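Long-range contacts in uncharacterized protein (Alicyclobacillus acidocaldarius subsp. acidocaldarius, PDB 3RAG), which is of unknown function but carries a von Willebrand factor type A domain, with sodium bound at what is probably a metal ion-dependent adhesion site: residues V15-C20 against Q55-A60; V41-I46 against H61-A66; D142-M147 against G210-G215. One frame throughout, in Å; residues are numbered along the deposited sequence.

Contact 1 of 3, residues V15-C20 against Q55-A60; sequences VITDGC and QGYQEA. With NA (sodium ion), chain C.
Asp-18 and Tyr-57 meet where strand 10-17 runs out into the loop that carries the metal. The carboxylate arm of Asp-18 can be followed outward atom by atom. Its CB lies 4.0 Å from Tyr-57 OH, and because chi1 of 72° sets CG between the backbone N and the carbonyl carbon, the carboxylate swings up off the strand end toward the ion. CG stands 3.3 Å from the sodium. At the tip the two oxygens divide the work: OD1 of Asp-18 binds the sodium at 2.4 Å, while OD2 forms a salt bridge with Lys-150. Ser-144 and Ser-146 add their hydroxyls to the same ion, and two waters make up the rest of its coordination.

Beneath this arm the Tyr-57 ring lies obliquely against the peptide between Asp-18 and Gly-19, with CE1 of Tyr-57 3.5 Å from N of Gly-19. Its hydroxyl oxygen comes within 3.1 Å of Asp-18 CA, but its hydrogen bond goes to the carbonyl of Ile-46 on the adjacent strand. Gly-19 passes close to Gln-55 in a fully stretched backbone conformation; a CB there would run into the preceding carbonyl oxygen and also press on Gln-55 CA.

Farther along, Cys-20 N makes a weak, strongly bent bond of 3.1 Å to Gly-56 O (121° at the hydrogen). Glu-59 lies alongside Cys-20, its CB 3.9 Å from Cys-20 CB, and its carboxylate turns to the hydroxyl of Ser-21. The Thr-Asp-Gly sequence, with its aspartate at the metal, is the one familiar from type A domains. Apart from the weak Cys-20 bond, the metal loop is held here chiefly by packing, while the charge of Asp-18 is probably balanced by the sodium and Lys-150.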
# COMPACT_ATOMS: atom_id res chain seq x y z
N VAL A 15 1.15 -4.28 1.91
CA VAL A 15 1.54 -5.67 2.09
C VAL A 15 0.43 -6.38 2.86
O VAL A 15 0.02 -5.90 3.91
CB VAL A 15 2.83 -5.75 2.92
CG1 VAL A 15 3.23 -7.22 3.14
CG2 VAL A 15 3.96 -4.96 2.20
N ILE A 16 -0.02 -7.52 2.35
CA ILE A 16 -1.02 -8.34 3.03
C ILE A 16 -0.39 -9.69 3.35
O ILE A 16 0.06 -10.41 2.43
CB ILE A 16 -2.30 -8.49 2.18
CG1 ILE A 16 -2.89 -7.10 1.87
CG2 ILE A 16 -3.31 -9.37 2.93
CD1 ILE A 16 -4.14 -7.10 0.97
N THR A 17 -0.34 -10.06 4.62
CA THR A 17 0.55 -11.14 5.01
C THR A 17 0.01 -11.88 6.22
O THR A 17 -0.77 -11.32 7.00
CB THR A 17 1.98 -10.55 5.31
OG1 THR A 17 2.91 -11.60 5.58
CG2 THR A 17 1.95 -9.60 6.55
N ASP A 18 0.41 -13.14 6.40
CA ASP A 18 0.02 -13.86 7.62
C ASP A 18 1.18 -14.20 8.55
O ASP A 18 1.10 -15.13 9.37
CB ASP A 18 -0.86 -15.10 7.33
CG ASP A 18 -0.09 -16.24 6.71
OD1 ASP A 18 1.04 -16.00 6.24
OD2 ASP A 18 -0.62 -17.37 6.64
N GLY A 19 2.27 -13.44 8.46
CA GLY A 19 3.32 -13.57 9.46
C GLY A 19 4.66 -13.02 9.01
O GLY A 19 4.89 -12.84 7.81
N CYS A 20 5.56 -12.80 9.96
CA CYS A 20 6.85 -12.18 9.69
C CYS A 20 7.69 -12.94 8.65
O CYS A 20 7.59 -14.16 8.51
CB CYS A 20 7.66 -12.06 10.97
SG CYS A 20 7.82 -13.63 11.84
N GLN A 55 2.19 -16.50 13.08
CA GLN A 55 1.61 -15.19 12.90
C GLN A 55 2.24 -14.14 13.84
O GLN A 55 1.58 -13.61 14.72
CB GLN A 55 0.09 -15.23 13.05
CG GLN A 55 -0.65 -15.61 11.73
CD GLN A 55 -0.60 -17.09 11.41
OE1 GLN A 55 -0.18 -17.50 10.31
NE2 GLN A 55 -1.02 -17.92 12.36
N GLY A 56 3.53 -13.88 13.65
CA GLY A 56 4.16 -12.83 14.43
C GLY A 56 4.13 -11.52 13.68
O GLY A 56 4.57 -11.45 12.52
N TYR A 57 3.62 -10.47 14.33
CA TYR A 57 3.46 -9.18 13.67
C TYR A 57 4.31 -8.05 14.26
O TYR A 57 4.03 -6.89 14.00
CB TYR A 57 1.98 -8.77 13.60
CG TYR A 57 1.21 -9.75 12.73
CD1 TYR A 57 1.64 -10.03 11.44
CD2 TYR A 57 0.09 -10.42 13.23
CE1 TYR A 57 0.97 -10.97 10.64
CE2 TYR A 57 -0.59 -11.35 12.43
CZ TYR A 57 -0.15 -11.61 11.14
OH TYR A 57 -0.81 -12.52 10.33
N GLN A 58 5.33 -8.35 15.06
CA GLN A 58 6.27 -7.29 15.44
C GLN A 58 6.83 -6.70 14.15
O GLN A 58 6.81 -5.49 13.95
CB GLN A 58 7.43 -7.82 16.29
CG GLN A 58 7.06 -8.34 17.68
CD GLN A 58 6.62 -7.24 18.64
OE1 GLN A 58 6.69 -6.05 18.34
NE2 GLN A 58 6.14 -7.64 19.81
N GLU A 59 7.33 -7.57 13.27
CA GLU A 59 7.95 -7.10 12.04
C GLU A 59 6.99 -6.23 11.23
O GLU A 59 7.36 -5.18 10.72
CB GLU A 59 8.42 -8.27 11.17
CG GLU A 59 9.20 -7.81 9.93
CD GLU A 59 9.54 -8.98 9.05
OE1 GLU A 59 10.71 -9.44 9.07
OE2 GLU A 59 8.62 -9.47 8.37
N ALA A 60 5.74 -6.67 11.11
CA ALA A 60 4.73 -5.86 10.40
C ALA A 60 4.66 -4.43 10.95
O ALA A 60 4.60 -3.47 10.19
CB ALA A 60 3.35 -6.53 10.46
NA NA C . 3.00 -17.43 6.28
O HOH W 1 4.12 -15.23 5.90
O HOH W 2 4.95 -17.88 8.32

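Contact 2 of 3, residues V41-I46 against H61-A66; sequences VNVIGI and HSIADA
Ile-63 of helix 58-66 lays its CG2 methyl against both Val-41 and Val-43 of strand 40-46, and two of the three apolar contacts of the interface involve that one branch. The closest of them joins Val-43 CG2 to Ile-63 CG2 at 3.5 Å, the two side chains meeting at about a right angle. Val-41 approaches the same methyl more slantwise, with Val-41 CG1 3.8 Å from Ile-63 CG2. In Ile-63 the CG2 branch is trans to the backbone N, whereas CG1 (chi1 -71°) points away from the carbonyl carbon, a setting that turns CG2 rather than the longer ethyl branch down onto the valines. Val-43 CG2 also reaches Ala-64, ending 4.3 Å from its CB, so that this single valine methyl touches successive residues of the helix.

A second kind of contact is backbone against helix: Val-41 O lies 3.8 Å from Ala-64 CA, and the methyl of Ala-64 rests near the same carbonyl. The small side chain lets the helix turn come down this close, consistent with the 7.0 Å between the axes of these short segments.

Polar bonds across the interface are absent. The strand spends its backbone hydrogen bonds on its sheet neighbours, Val-43 pairing with Met-70 and Arg-72, and the helix spends its own internally, as in Asp-65 N to His-61 O.

The two elements run nearly antiparallel, 159° apart, as expected for a beta-alpha-beta unit in which helix 58-66 leads from strand 40-46 to the adjacent parallel strand 71-74. Pro-27 and Val-28 of helix 27-36 also touch the side chain of Ile-63. Fully buried and built from branched aliphatic groups and alanine, the interface depends on shape and exclusion of water, with no hydrogen bond between these two segments; the N-cap residue Tyr-57 supplies one, to Ile-46 O.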
# COMPACT_ATOMS: atom_id res chain seq x y z
N VAL A 41 4.40 2.69 3.06
CA VAL A 41 4.20 1.24 3.09
C VAL A 41 3.23 0.93 4.23
O VAL A 41 3.50 1.27 5.39
CB VAL A 41 5.52 0.47 3.31
CG1 VAL A 41 5.30 -1.06 3.23
CG2 VAL A 41 6.57 0.90 2.29
N ASN A 42 2.11 0.31 3.88
CA ASN A 42 1.09 -0.12 4.84
C ASN A 42 1.10 -1.64 4.94
O ASN A 42 1.45 -2.33 3.97
CB ASN A 42 -0.30 0.31 4.36
CG ASN A 42 -0.50 1.82 4.39
OD1 ASN A 42 -1.15 2.41 3.49
ND2 ASN A 42 0.04 2.45 5.38
N VAL A 43 0.77 -2.18 6.11
CA VAL A 43 0.79 -3.64 6.27
C VAL A 43 -0.50 -4.10 6.94
O VAL A 43 -0.89 -3.58 8.00
CB VAL A 43 1.96 -4.10 7.15
CG1 VAL A 43 2.02 -5.66 7.18
CG2 VAL A 43 3.29 -3.50 6.65
N ILE A 44 -1.14 -5.09 6.33
CA ILE A 44 -2.24 -5.79 6.98
C ILE A 44 -1.77 -7.18 7.38
O ILE A 44 -1.36 -7.99 6.53
CB ILE A 44 -3.46 -5.92 6.05
CG1 ILE A 44 -4.06 -4.53 5.78
CG2 ILE A 44 -4.49 -6.89 6.64
CD1 ILE A 44 -5.19 -4.52 4.71
N GLY A 45 -1.82 -7.46 8.68
CA GLY A 45 -1.52 -8.80 9.18
C GLY A 45 -2.86 -9.53 9.36
O GLY A 45 -3.85 -8.92 9.73
N ILE A 46 -2.89 -10.82 9.07
CA ILE A 46 -4.15 -11.56 9.13
C ILE A 46 -4.21 -12.45 10.36
O ILE A 46 -3.29 -13.23 10.63
CB ILE A 46 -4.32 -12.45 7.86
CG1 ILE A 46 -4.22 -11.60 6.57
CG2 ILE A 46 -5.67 -13.17 7.92
CD1 ILE A 46 -4.16 -12.47 5.28
N HIS A 61 4.66 -4.31 12.27
CA HIS A 61 4.63 -2.99 12.90
C HIS A 61 5.89 -2.19 12.56
O HIS A 61 5.80 -0.98 12.27
CB HIS A 61 4.41 -3.11 14.42
CG HIS A 61 2.96 -3.11 14.80
ND1 HIS A 61 2.27 -4.26 15.14
CD2 HIS A 61 2.04 -2.11 14.81
CE1 HIS A 61 1.00 -3.96 15.39
NE2 HIS A 61 0.84 -2.67 15.19
N SER A 62 7.04 -2.86 12.59
CA SER A 62 8.30 -2.18 12.26
C SER A 62 8.36 -1.77 10.79
O SER A 62 8.93 -0.73 10.45
CB SER A 62 9.49 -3.07 12.61
OG SER A 62 9.49 -3.30 14.00
N ILE A 63 7.79 -2.60 9.92
CA ILE A 63 7.73 -2.27 8.49
C ILE A 63 6.89 -1.02 8.28
O ILE A 63 7.28 -0.09 7.57
CB ILE A 63 7.11 -3.43 7.65
CG1 ILE A 63 8.10 -4.61 7.59
CG2 ILE A 63 6.73 -2.97 6.23
CD1 ILE A 63 7.44 -5.90 7.00
N ALA A 64 5.71 -0.99 8.89
CA ALA A 64 4.85 0.18 8.72
C ALA A 64 5.50 1.44 9.31
O ALA A 64 5.46 2.52 8.71
CB ALA A 64 3.48 -0.08 9.31
N ASP A 65 6.15 1.29 10.46
CA ASP A 65 6.82 2.43 11.07
C ASP A 65 7.89 2.98 10.13
O ASP A 65 7.91 4.18 9.83
CB ASP A 65 7.45 2.00 12.39
CG ASP A 65 8.16 3.16 13.10
OD1 ASP A 65 7.49 4.17 13.35
OD2 ASP A 65 9.37 3.05 13.37
N ALA A 66 8.76 2.10 9.64
CA ALA A 66 9.84 2.54 8.76
C ALA A 66 9.35 3.03 7.40
O ALA A 66 10.01 3.87 6.76
CB ALA A 66 10.84 1.42 8.56

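Contact 3 of 3, residues D142-M147 against G210-G215; sequences DTSASM and GGTPTG. With NA (sodium ion), chain C.
Ser-144 packs its CB against the backbone of Gly-210 and Gly-211 and against the methyl of Thr-212, and this is the tight side of the contact. CB of Ser-144 lies 3.3 Å from Gly-211 O, a buried carbonyl oxygen with no hydrogen-bond partner in the model, and 3.5 Å from Thr-212 CG2. With chi1 at 60°, the hydroxyl stands between the backbone N and the carbonyl carbon and faces the metal: Ser-144 OG binds the sodium at 2.6 Å and gives its hydrogen to Asp-142 OD1. That oxygen also accepts Ser-144 N at 2.9 Å in a nearly straight bond, closing an Asx turn. Asp-142 OD2 takes bonds from Thr-17 OG1 and Asp-18 N, making Asp-142 a second-shell residue that positions ligands from two loops. Without this carboxylate, as with an alanine in its place, Ser-144 OG is likely to turn more freely and Thr-17 OG1 to lose its acceptor.

The outer side is sparser. Ala-145 N bonds to Gly-210 O at 3.1 Å (167° at the hydrogen), the one hydrogen bond between the segments, and beyond it the exposed Gly-210, at positive phi, borders solvent. Ser-146 bypasses the glycines and turns its hydroxyl to the ion.

The Asp-Thr-Ser-Ala-Ser run matches the DxSxS signature of a metal ion-dependent adhesion site. Thr-212 probably corresponds to the threonine of such sites, yet its OG1 stays 5.7 Å from the sodium and bonds weakly to Cys-20 O. The metal loop follows strand 135-142 and precedes helix 151-165; the glycine-rich segment leads into helix 214-232, with Pro-213, at its N-cap position, and Thr-214 packing on Phe-179 at the end of the neighbouring strand 172-179.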
# COMPACT_ATOMS: atom_id res chain seq x y z
N ASP A 142 1.32 -12.06 0.14
CA ASP A 142 2.02 -13.20 0.72
C ASP A 142 1.35 -14.44 0.16
O ASP A 142 0.12 -14.56 0.25
CB ASP A 142 1.79 -13.10 2.23
CG ASP A 142 2.54 -14.13 3.06
OD1 ASP A 142 2.91 -15.21 2.55
OD2 ASP A 142 2.69 -13.85 4.28
N THR A 143 2.13 -15.34 -0.43
CA THR A 143 1.58 -16.61 -0.90
C THR A 143 2.40 -17.76 -0.34
O THR A 143 2.54 -18.79 -0.97
CB THR A 143 1.51 -16.69 -2.46
OG1 THR A 143 2.83 -16.65 -3.03
CG2 THR A 143 0.66 -15.57 -3.02
N SER A 144 2.91 -17.61 0.88
CA SER A 144 3.59 -18.73 1.51
C SER A 144 2.59 -19.84 1.77
O SER A 144 1.38 -19.63 1.68
CB SER A 144 4.23 -18.28 2.82
OG SER A 144 3.24 -17.80 3.70
N ALA A 145 3.09 -21.03 2.11
CA ALA A 145 2.22 -22.20 2.24
C ALA A 145 1.07 -21.98 3.21
O ALA A 145 -0.05 -22.41 2.97
CB ALA A 145 3.04 -23.45 2.65
N SER A 146 1.32 -21.29 4.32
CA SER A 146 0.27 -21.13 5.31
C SER A 146 -0.86 -20.21 4.83
O SER A 146 -1.90 -20.13 5.47
CB SER A 146 0.83 -20.61 6.62
OG SER A 146 1.24 -19.28 6.44
N MSE A 147 -0.65 -19.52 3.71
CA MSE A 147 -1.67 -18.59 3.20
C MSE A 147 -2.81 -19.31 2.45
O MSE A 147 -3.77 -18.67 2.03
CB MSE A 147 -1.05 -17.54 2.25
CG MSE A 147 -0.36 -16.34 2.95
SE MSE A 147 -1.47 -15.12 3.78
CE MSE A 147 -2.41 -14.53 2.38
N GLY A 210 6.05 -22.45 -0.18
CA GLY A 210 7.27 -21.80 0.24
C GLY A 210 7.20 -20.96 1.50
O GLY A 210 6.22 -21.00 2.25
N GLY A 211 8.26 -20.20 1.73
CA GLY A 211 8.39 -19.35 2.91
C GLY A 211 7.96 -17.95 2.56
O GLY A 211 7.24 -17.74 1.57
N THR A 212 8.35 -16.98 3.38
CA THR A 212 7.99 -15.61 3.12
C THR A 212 9.20 -14.69 3.00
O THR A 212 9.90 -14.43 3.97
CB THR A 212 7.05 -15.07 4.22
OG1 THR A 212 7.83 -14.51 5.28
CG2 THR A 212 6.19 -16.19 4.77
N PRO A 213 9.39 -14.18 1.80
CA PRO A 213 10.45 -13.20 1.48
C PRO A 213 9.87 -11.80 1.35
O PRO A 213 9.78 -11.20 0.27
CB PRO A 213 11.02 -13.73 0.16
CG PRO A 213 9.82 -14.38 -0.51
CD PRO A 213 9.03 -15.00 0.62
N THR A 214 9.48 -11.25 2.49
CA THR A 214 8.83 -9.97 2.48
C THR A 214 9.75 -8.85 2.03
O THR A 214 9.28 -7.89 1.45
CB THR A 214 8.31 -9.62 3.90
OG1 THR A 214 7.70 -10.80 4.46
CG2 THR A 214 7.30 -8.49 3.84
N GLY A 215 11.04 -8.95 2.34
CA GLY A 215 11.96 -7.88 1.94
C GLY A 215 12.02 -7.67 0.42
O GLY A 215 11.77 -6.58 -0.09
NA NA C . 3.00 -17.43 6.28
O HOH W 1 4.12 -15.23 5.90
O HOH W 2 4.95 -17.88 8.32

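Overall arrangement
Contacts 1 and 2 interlock along the chain, their segments alternating, and share helix 58-66 and the adjacent parallel strands 10-17 and 40-46; their centres are about 8 Å apart. Contact 3 follows later in sequence, its centre about 10 Å from that of contact 1 and 15 Å from that of contact 2. Strands 10-17 and 135-142 are neighbours in the sheet, so contacts 1 and 3 meet at the C-terminal ends of these two central strands and share the sodium and two waters, while contact 2 lies deeper. The aspartate loop thus precedes the DxSxS loop, the reverse of the usual type A order, which suggests a circular permutation that still assembles the metal site in space.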